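Local structure of FAD-binding PCMH-type domain-containing protein (6YJO) at residues 236-241 and 318-323; 245-250 and 311-316; 265-270 and 388-393; 272-277 and 289-294. The protein is a fungal flavoprotein that binds FAD covalently and probably works as an oligosaccharide-oxidising oxidoreductase. One frame throughout, in Å; residues are numbered along the deposited sequence.

Contact 1: residues 236-241 and 318-323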
# COMPACT_ATOMS: atom_id res chain seq x y z
N ALA A 236 -11.58 -1.50 18.26
CA ALA A 236 -12.77 -2.33 18.33
C ALA A 236 -13.52 -2.26 17.00
O ALA A 236 -13.89 -1.17 16.55
CB ALA A 236 -13.67 -1.88 19.48
N ALA A 237 -13.74 -3.41 16.37
CA ALA A 237 -14.47 -3.45 15.12
C ALA A 237 -15.85 -2.84 15.32
O ALA A 237 -16.61 -3.33 16.17
CB ALA A 237 -14.60 -4.88 14.61
N PRO A 238 -16.23 -1.80 14.59
CA PRO A 238 -17.54 -1.19 14.82
C PRO A 238 -18.65 -2.14 14.39
O PRO A 238 -18.47 -3.01 13.55
CB PRO A 238 -17.51 0.07 13.95
CG PRO A 238 -16.60 -0.28 12.82
CD PRO A 238 -15.59 -1.26 13.37
N GLU A 239 -19.81 -1.95 15.01
CA GLU A 239 -20.97 -2.78 14.73
C GLU A 239 -21.94 -2.13 13.76
O GLU A 239 -22.80 -2.82 13.20
CB GLU A 239 -21.70 -3.11 16.05
CG GLU A 239 -22.13 -1.89 16.84
CD GLU A 239 -22.84 -2.26 18.14
OE1 GLU A 239 -22.80 -3.45 18.53
OE2 GLU A 239 -23.45 -1.36 18.76
N THR A 240 -21.82 -0.82 13.55
CA THR A 240 -22.73 -0.04 12.72
C THR A 240 -21.90 0.68 11.66
O THR A 240 -21.26 1.70 11.95
CB THR A 240 -23.52 0.94 13.59
OG1 THR A 240 -24.35 0.21 14.50
CG2 THR A 240 -24.38 1.86 12.74
N VAL A 241 -21.90 0.15 10.44
CA VAL A 241 -21.05 0.65 9.37
C VAL A 241 -21.89 0.77 8.11
O VAL A 241 -22.60 -0.17 7.73
CB VAL A 241 -19.83 -0.27 9.13
CG1 VAL A 241 -19.37 -0.89 10.45
CG2 VAL A 241 -20.12 -1.36 8.11
N GLY A 318 -24.68 -2.22 8.02
CA GLY A 318 -24.40 -3.60 8.36
C GLY A 318 -23.16 -3.74 9.20
O GLY A 318 -22.65 -2.77 9.77
N GLY A 319 -22.67 -4.98 9.29
CA GLY A 319 -21.51 -5.28 10.10
C GLY A 319 -20.20 -4.83 9.46
O GLY A 319 -20.15 -4.40 8.31
N TRP A 320 -19.13 -4.95 10.24
CA TRP A 320 -17.81 -4.53 9.79
C TRP A 320 -17.26 -5.49 8.75
O TRP A 320 -16.67 -5.06 7.75
CB TRP A 320 -16.87 -4.43 11.00
CG TRP A 320 -15.39 -4.54 10.71
CD1 TRP A 320 -14.62 -5.67 10.81
CD2 TRP A 320 -14.50 -3.49 10.31
NE1 TRP A 320 -13.32 -5.38 10.50
CE2 TRP A 320 -13.22 -4.05 10.19
CE3 TRP A 320 -14.67 -2.13 10.05
CZ2 TRP A 320 -12.11 -3.30 9.80
CZ3 TRP A 320 -13.57 -1.38 9.67
CH2 TRP A 320 -12.30 -1.97 9.55
N ILE A 321 -17.45 -6.79 8.96
CA ILE A 321 -17.02 -7.79 7.98
C ILE A 321 -17.85 -7.68 6.72
O ILE A 321 -17.39 -8.02 5.62
CB ILE A 321 -17.10 -9.20 8.60
CG1 ILE A 321 -16.09 -9.33 9.75
CG2 ILE A 321 -16.84 -10.27 7.54
CD1 ILE A 321 -14.62 -9.29 9.31
N GLN A 322 -19.09 -7.18 6.83
CA GLN A 322 -19.91 -6.97 5.65
C GLN A 322 -19.32 -5.88 4.76
O GLN A 322 -19.26 -6.03 3.54
CB GLN A 322 -21.34 -6.64 6.07
CG GLN A 322 -22.40 -7.06 5.08
CD GLN A 322 -23.78 -7.15 5.72
OE1 GLN A 322 -23.99 -6.69 6.84
NE2 GLN A 322 -24.72 -7.76 5.01
N MET A 323 -18.87 -4.78 5.37
CA MET A 323 -18.30 -3.69 4.59
C MET A 323 -17.00 -4.12 3.91
O MET A 323 -16.74 -3.73 2.76
CB MET A 323 -18.06 -2.48 5.49
CG MET A 323 -17.30 -1.32 4.83
SD MET A 323 -15.50 -1.52 4.81
CE MET A 323 -15.14 -1.80 6.55

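Contact 2: residues 245-250 and 311-316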
# COMPACT_ATOMS: atom_id res chain seq x y z
N SER A 245 -22.47 4.73 -2.15
CA SER A 245 -22.02 5.18 -3.45
C SER A 245 -22.88 6.35 -3.91
O SER A 245 -24.06 6.44 -3.54
CB SER A 245 -22.08 4.06 -4.50
OG SER A 245 -23.41 3.83 -4.94
N ILE A 246 -22.28 7.25 -4.68
CA ILE A 246 -22.98 8.31 -5.39
C ILE A 246 -22.51 8.25 -6.84
O ILE A 246 -21.33 8.51 -7.12
CB ILE A 246 -22.71 9.71 -4.80
CG1 ILE A 246 -23.15 9.79 -3.33
CG2 ILE A 246 -23.42 10.76 -5.64
CD1 ILE A 246 -21.99 9.88 -2.36
N GLU A 247 -23.41 7.91 -7.75
CA GLU A 247 -23.09 7.83 -9.17
C GLU A 247 -23.26 9.20 -9.82
O GLU A 247 -24.22 9.92 -9.54
CB GLU A 247 -23.97 6.80 -9.86
CG GLU A 247 -23.94 5.42 -9.22
CD GLU A 247 -24.79 4.42 -9.97
OE1 GLU A 247 -25.37 4.79 -11.01
OE2 GLU A 247 -24.87 3.25 -9.52
N LEU A 248 -22.32 9.54 -10.69
CA LEU A 248 -22.32 10.83 -11.37
C LEU A 248 -21.94 10.64 -12.83
O LEU A 248 -21.43 9.60 -13.24
CB LEU A 248 -21.35 11.82 -10.71
CG LEU A 248 -21.64 12.19 -9.26
CD1 LEU A 248 -20.62 11.53 -8.34
CD2 LEU A 248 -21.62 13.70 -9.10
N ASP A 249 -22.21 11.69 -13.63
CA ASP A 249 -21.76 11.77 -15.02
C ASP A 249 -21.39 13.24 -15.30
O ASP A 249 -22.14 13.99 -15.93
CB ASP A 249 -22.81 11.26 -15.99
CG ASP A 249 -22.31 11.22 -17.41
OD1 ASP A 249 -21.07 11.18 -17.61
OD2 ASP A 249 -23.14 11.24 -18.34
N TRP A 250 -20.22 13.64 -14.82
CA TRP A 250 -19.72 14.99 -15.01
C TRP A 250 -19.34 15.26 -16.46
O TRP A 250 -18.95 14.36 -17.21
CB TRP A 250 -18.49 15.23 -14.15
CG TRP A 250 -18.74 15.41 -12.69
CD1 TRP A 250 -19.90 15.79 -12.09
CD2 TRP A 250 -17.78 15.23 -11.64
NE1 TRP A 250 -19.73 15.85 -10.72
CE2 TRP A 250 -18.43 15.51 -10.43
CE3 TRP A 250 -16.43 14.86 -11.62
CZ2 TRP A 250 -17.78 15.43 -9.20
CZ3 TRP A 250 -15.79 14.78 -10.40
CH2 TRP A 250 -16.46 15.06 -9.20
N GLN A 311 -27.24 12.89 -5.24
CA GLN A 311 -27.90 12.15 -4.17
C GLN A 311 -27.28 10.77 -4.07
O GLN A 311 -26.72 10.24 -5.03
CB GLN A 311 -29.41 12.04 -4.43
CG GLN A 311 -29.75 11.89 -5.91
CD GLN A 311 -31.04 11.12 -6.13
OE1 GLN A 311 -31.19 9.99 -5.66
NE2 GLN A 311 -31.97 11.72 -6.87
N ILE A 312 -27.39 10.17 -2.88
CA ILE A 312 -26.91 8.81 -2.69
C ILE A 312 -27.60 7.89 -3.68
O ILE A 312 -28.82 7.95 -3.88
CB ILE A 312 -27.15 8.35 -1.24
CG1 ILE A 312 -25.94 8.73 -0.37
CG2 ILE A 312 -27.40 6.85 -1.17
CD1 ILE A 312 -26.15 8.53 1.11
N SER A 313 -26.81 7.03 -4.32
CA SER A 313 -27.34 6.02 -5.23
C SER A 313 -27.63 4.71 -4.50
O SER A 313 -28.73 4.17 -4.61
CB SER A 313 -26.35 5.79 -6.38
OG SER A 313 -26.35 6.89 -7.27
N THR A 314 -26.66 4.21 -3.74
CA THR A 314 -26.83 3.02 -2.92
C THR A 314 -26.24 3.28 -1.54
O THR A 314 -25.19 3.90 -1.41
CB THR A 314 -26.17 1.79 -3.55
OG1 THR A 314 -24.76 2.02 -3.69
CG2 THR A 314 -26.77 1.51 -4.93
N ALA A 315 -26.94 2.80 -0.51
CA ALA A 315 -26.47 2.95 0.86
C ALA A 315 -27.14 1.89 1.71
O ALA A 315 -28.33 1.62 1.56
CB ALA A 315 -26.75 4.36 1.40
N SER A 316 -26.35 1.28 2.59
CA SER A 316 -26.82 0.16 3.39
C SER A 316 -25.99 0.08 4.66
O SER A 316 -24.79 0.38 4.63
CB SER A 316 -26.73 -1.15 2.59
OG SER A 316 -27.09 -2.26 3.39

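Contact 3: residues 265-270 and 388-393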
# COMPACT_ATOMS: atom_id res chain seq x y z
N PHE A 265 -14.80 19.74 1.21
CA PHE A 265 -15.44 18.75 2.07
C PHE A 265 -14.41 17.85 2.76
O PHE A 265 -14.67 17.37 3.87
CB PHE A 265 -16.41 17.91 1.25
CG PHE A 265 -17.28 17.01 2.07
CD1 PHE A 265 -18.25 17.54 2.90
CD2 PHE A 265 -17.14 15.63 2.00
CE1 PHE A 265 -19.06 16.72 3.66
CE2 PHE A 265 -17.95 14.81 2.75
CZ PHE A 265 -18.91 15.35 3.58
N ALA A 266 -13.26 17.62 2.12
CA ALA A 266 -12.22 16.82 2.75
C ALA A 266 -11.63 17.50 3.97
O ALA A 266 -11.05 16.82 4.82
CB ALA A 266 -11.11 16.52 1.74
N VAL A 267 -11.78 18.82 4.09
CA VAL A 267 -11.25 19.54 5.23
C VAL A 267 -12.23 19.51 6.40
O VAL A 267 -11.82 19.44 7.56
CB VAL A 267 -10.91 20.98 4.83
CG1 VAL A 267 -10.40 21.78 6.03
CG2 VAL A 267 -9.89 20.99 3.70
N THR A 268 -13.53 19.54 6.11
CA THR A 268 -14.54 19.79 7.13
C THR A 268 -15.31 18.56 7.57
O THR A 268 -15.89 18.57 8.66
CB THR A 268 -15.55 20.84 6.63
OG1 THR A 268 -16.13 20.38 5.40
CG2 THR A 268 -14.88 22.18 6.39
N ALA A 269 -15.34 17.50 6.76
CA ALA A 269 -16.22 16.38 7.07
C ALA A 269 -15.80 15.71 8.38
O ALA A 269 -14.64 15.77 8.77
CB ALA A 269 -16.20 15.36 5.93
N PRO A 270 -16.74 15.08 9.08
CA PRO A 270 -16.38 14.37 10.32
C PRO A 270 -15.37 13.26 10.06
O PRO A 270 -15.21 12.78 8.93
CB PRO A 270 -17.72 13.79 10.81
CG PRO A 270 -18.75 14.67 10.20
CD PRO A 270 -18.20 15.06 8.86
N GLY A 388 -6.05 13.44 4.08
CA GLY A 388 -5.61 14.17 5.26
C GLY A 388 -6.57 15.25 5.72
O GLY A 388 -7.79 15.11 5.59
N GLY A 389 -6.02 16.33 6.27
CA GLY A 389 -6.82 17.41 6.80
C GLY A 389 -6.97 17.34 8.30
O GLY A 389 -6.52 16.40 8.96
N PRO A 390 -7.62 18.35 8.89
CA PRO A 390 -7.72 18.39 10.36
C PRO A 390 -8.49 17.23 10.96
O PRO A 390 -8.20 16.83 12.10
CB PRO A 390 -8.44 19.72 10.62
CG PRO A 390 -8.20 20.54 9.39
CD PRO A 390 -8.18 19.56 8.26
N ASN A 391 -9.46 16.66 10.24
CA ASN A 391 -10.32 15.62 10.78
C ASN A 391 -9.90 14.21 10.35
O ASN A 391 -10.60 13.25 10.66
CB ASN A 391 -11.77 15.87 10.36
CG ASN A 391 -12.42 17.00 11.17
OD1 ASN A 391 -12.29 17.05 12.39
ND2 ASN A 391 -13.10 17.90 10.48
N SER A 392 -8.77 14.08 9.66
CA SER A 392 -8.20 12.78 9.35
C SER A 392 -7.25 12.36 10.47
O SER A 392 -6.47 13.17 10.97
CB SER A 392 -7.45 12.82 8.02
OG SER A 392 -6.76 11.60 7.79
N ALA A 393 -7.34 11.08 10.86
CA ALA A 393 -6.46 10.57 11.90
C ALA A 393 -5.03 10.40 11.42
O ALA A 393 -4.12 10.26 12.24
CB ALA A 393 -6.99 9.23 12.42
O HOH W 1 -9.60 16.13 7.36

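Contact 4: residues 272-277 and 289-294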
# COMPACT_ATOMS: atom_id res chain seq x y z
N GLU A 272 -15.64 10.27 11.20
CA GLU A 272 -16.36 9.03 10.95
C GLU A 272 -16.56 8.75 9.47
O GLU A 272 -16.98 7.65 9.12
CB GLU A 272 -17.74 9.07 11.63
CG GLU A 272 -17.72 8.74 13.12
CD GLU A 272 -17.34 9.93 13.99
OE1 GLU A 272 -17.24 11.05 13.45
OE2 GLU A 272 -17.15 9.74 15.21
N LEU A 273 -16.25 9.71 8.60
CA LEU A 273 -16.54 9.61 7.17
C LEU A 273 -15.26 9.30 6.39
O LEU A 273 -14.23 9.96 6.59
CB LEU A 273 -17.16 10.92 6.68
CG LEU A 273 -17.51 11.03 5.20
CD1 LEU A 273 -18.64 10.09 4.82
CD2 LEU A 273 -17.87 12.47 4.87
N ASN A 274 -15.34 8.30 5.52
CA ASN A 274 -14.23 7.89 4.66
C ASN A 274 -14.71 7.89 3.22
O ASN A 274 -15.76 7.32 2.92
CB ASN A 274 -13.71 6.51 5.06
CG ASN A 274 -13.20 6.47 6.49
OD1 ASN A 274 -12.00 6.59 6.73
ND2 ASN A 274 -14.11 6.30 7.45
N MET A 275 -13.95 8.51 2.32
CA MET A 275 -14.44 8.76 0.97
C MET A 275 -13.31 8.65 -0.05
O MET A 275 -12.15 8.94 0.26
CB MET A 275 -15.08 10.14 0.87
CG MET A 275 -16.29 10.19 -0.03
SD MET A 275 -17.21 11.73 0.14
CE MET A 275 -16.23 12.81 -0.89
N GLN A 276 -13.68 8.23 -1.26
CA GLN A 276 -12.85 8.36 -2.45
C GLN A 276 -13.79 8.61 -3.63
O GLN A 276 -15.01 8.47 -3.51
CB GLN A 276 -11.99 7.11 -2.67
CG GLN A 276 -12.68 5.97 -3.43
CD GLN A 276 -11.82 4.72 -3.56
OE1 GLN A 276 -12.30 3.69 -4.03
NE2 GLN A 276 -10.56 4.80 -3.14
N ILE A 277 -13.22 9.02 -4.76
CA ILE A 277 -13.98 9.16 -6.01
C ILE A 277 -13.28 8.38 -7.11
O ILE A 277 -12.16 8.71 -7.49
CB ILE A 277 -14.17 10.63 -6.43
CG1 ILE A 277 -14.95 10.68 -7.75
CG2 ILE A 277 -12.83 11.34 -6.57
CD1 ILE A 277 -15.35 12.06 -8.18
N VAL A 289 -17.21 4.94 3.16
CA VAL A 289 -17.76 4.26 4.33
C VAL A 289 -17.93 5.27 5.45
O VAL A 289 -17.01 6.04 5.75
CB VAL A 289 -16.85 3.10 4.80
CG1 VAL A 289 -17.39 2.53 6.11
CG2 VAL A 289 -16.74 2.02 3.74
N TYR A 290 -19.11 5.27 6.07
CA TYR A 290 -19.39 6.08 7.25
C TYR A 290 -19.67 5.15 8.42
O TYR A 290 -20.63 4.38 8.39
CB TYR A 290 -20.59 7.01 7.00
CG TYR A 290 -20.88 7.95 8.15
CD1 TYR A 290 -20.20 9.15 8.27
CD2 TYR A 290 -21.83 7.63 9.12
CE1 TYR A 290 -20.46 10.02 9.32
CE2 TYR A 290 -22.10 8.49 10.17
CZ TYR A 290 -21.41 9.68 10.27
OH TYR A 290 -21.67 10.54 11.31
N TYR A 291 -18.82 5.22 9.44
CA TYR A 291 -19.00 4.40 10.64
C TYR A 291 -20.05 5.08 11.51
O TYR A 291 -19.76 5.87 12.40
CB TYR A 291 -17.67 4.21 11.35
CG TYR A 291 -16.67 3.50 10.47
CD1 TYR A 291 -16.83 2.15 10.17
CD2 TYR A 291 -15.61 4.18 9.89
CE1 TYR A 291 -15.94 1.50 9.34
CE2 TYR A 291 -14.72 3.53 9.06
CZ TYR A 291 -14.89 2.19 8.79
OH TYR A 291 -14.00 1.53 7.96
N GLY A 292 -21.31 4.73 11.23
CA GLY A 292 -22.44 5.37 11.86
C GLY A 292 -23.71 4.99 11.13
O GLY A 292 -23.71 4.12 10.26
N THR A 293 -24.79 5.68 11.49
CA THR A 293 -26.10 5.37 10.94
C THR A 293 -26.30 6.06 9.59
O THR A 293 -25.63 7.03 9.25
CB THR A 293 -27.21 5.78 11.91
OG1 THR A 293 -27.28 7.21 11.97
CG2 THR A 293 -26.94 5.23 13.30
N ARG A 294 -27.26 5.53 8.82
CA ARG A 294 -27.58 6.14 7.53
C ARG A 294 -27.99 7.60 7.71
O ARG A 294 -27.48 8.49 7.00
CB ARG A 294 -28.70 5.36 6.84
CG ARG A 294 -29.29 6.06 5.61
CD ARG A 294 -28.23 6.36 4.55
NE ARG A 294 -28.73 7.23 3.49
CZ ARG A 294 -29.40 6.81 2.42
NH1 ARG A 294 -29.68 5.52 2.27
NH2 ARG A 294 -29.81 7.68 1.51

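Contact 1: residues 236-241 and 318-323
V241 and G318 join main chain to main chain, V241 N to G318 O at 3.1 Å and G318 N to V241 O at 2.9 Å. The two hydrogen bonds form a single antiparallel bridge of the hydrogen-bonded kind, just ahead of helix 320-326. A third bond braces the helix start: the extended side chain of Q322 accepts from G319 N, in the carbonyl plane on a lone pair of OE1, at 3.3 Å. OE1 lies where a side chain on G318 would stand, which suits a glycine there. The aromatic contact belongs to W320, whose CG is anti to the backbone N (chi1 157°), carrying the indole toward A237 and P238. A237 CB sits over one face of the five-membered ring, 4.1 Å from its centroid, a CH-pi contact; P238 CD reaches W320 CE3 at 3.6 Å from an oblique direction. Apolar packing completes the joint, V241 CG2 resting 3.5 Å from M323 CB, while Y291 packs against P238, W320 and M323. The chemistry thus divides: main chain and one amide carry the polar bonding, and compact apolar groups fit the loop to the helix, whose M323 side chain lies about 7 Å from that of FAD-binding S161.

Contact 2: residues 245-250 and 311-316
The flat groups that meet between S245 and residues 313-314 are peptide planes. S245 N lies in the carbonyl plane of T314 and bonds its O at 2.9 Å, whereas S313 N, also 2.9 Å away, approaches S245 O tilted 22° from that carbonyl's plane. T314 N adds a weak bond to the same oxygen at 3.4 Å, so two successive residues face S245: a classic beta bulge, at the edge strand 314-315 of the seven-stranded antiparallel sheet. S245 and T314 put their side chains on the same face, and S245 OG and T314 OG1 share a short hydrogen bond of 2.6 Å. Both hydroxyls stand between their own backbone N and carbonyl carbon, which turns each oxygen toward the other strand's hydroxyl. S313 OG accepts from E247 N at 3.1 Å, nearly straight at 165°, while the aliphatic CG of E247 lies alongside it. CG2 of I246 rests 3.4 Å from Q311 O, and its CG1 meets I312 CG1 at 4.2 Å; I286 of the neighbouring strand also packs on I246. Small hydroxyl residues suit this partly exposed border, since they can bond one another and the backbone; the chemistry implies a mostly polar joining across the two segments, with I246 and I312 the one apolar pair.

Contact 3: residues 265-270 and 388-393
N391 reaches toward the end of helix 252-268, and of the residues here it has the most surface buried against the other segment. Its CG is anti to its own carbonyl carbon (chi1 -76°), a setting that brings the amide alongside the carbonyls at and just past the helix end: ND2 comes 3.1 Å from A269 O, and CB lies 3.3 Å from the same oxygen. An asparagine fits because its short, polar amide suits a place next to main-chain carbonyls. R181 hydrogen-bonds to A266 O, and to P270 O just past the helix. The backbone N of N391 is also engaged, through a water that accepts from it at 2.9 Å. That water donates to A266 O at 3.0 Å and to G388 O at 2.7 Å, and so stitches helix and loop together. Residues G389 to S392 form a type I beta turn in the loop between strands 380-386 and 417-423, docked against the C-terminal end of the helix. P390 holds the second position of the turn, where its fixed phi is well accommodated; G389 before it has a positive phi (100°) and lies close to the helix backbone, a place for a residue without a side chain. V267, next in buried surface, meets the proline: its CG1 lies 3.9 Å from P390 CD, the two side chains crossing at a slant, and V267 O approaches the same CD at 3.7 Å. Valine is compact enough to pack against the proline ring at this exposed margin.

Contact 4: residues 272-277 and 289-294
N274 and V289 are bound by a reciprocal pair of backbone hydrogen bonds, N274 N to V289 O and V289 N to N274 O, both 2.8 Å. Y291 N adds a third, to E272 O at 3.1 Å. The side-chain amide of N274 gives V289 O a further weak bond from ND2 at 3.4 Å, though its stronger partner is T182 OG1; an amide suits this buried spot because it can serve both. These residues belong to the hairpin of strands 273-280 and 283-290 within the seven-stranded antiparallel sheet, L273 and Y290 forming the adjacent non-hydrogen-bonded pair. Beyond it the second strand bends away in an inverse gamma turn centred on Y291. With CG of Y290 anti to its backbone N (chi1 -176°), the ring extends across to the neighbouring strand, its edge meeting L273 CB in plane, 3.9 Å from CD1. E272 CB touches the same ring at CE1, 3.7 Å away, before its chain bends off. On the face of N274 and V289, ND2 of N274 comes 3.3 Å from Y291 CE2, amide and ring planes 76° apart. Tyrosine suits position 291: V289 CG1 lies over one face of its apolar ring, offset toward the rim, while its hydroxyl bonds F178 O.

How the contacts relate
From the N terminus, the chain leaves strand 226-236 through the first half of contact 1, enters strand 242-248 with that of contact 2, and runs down helix 252-268 to that of contact 3. The hairpin comes next, and contact 4 closes the shortest loop, nested inside the other three. Past helix 294-308 the edge strand closes contact 2, and helix 320-326 then closes contact 1 around it. Contact 3 is closed last, at 388-393, and crosses both contacts 1 and 2. Contact 4 touches all the others: V289 meets M323, R294 packs on A315, and L273 packs on F265, joining the sheet, helices 252-268 and 320-326, and the loop after strand 226-236.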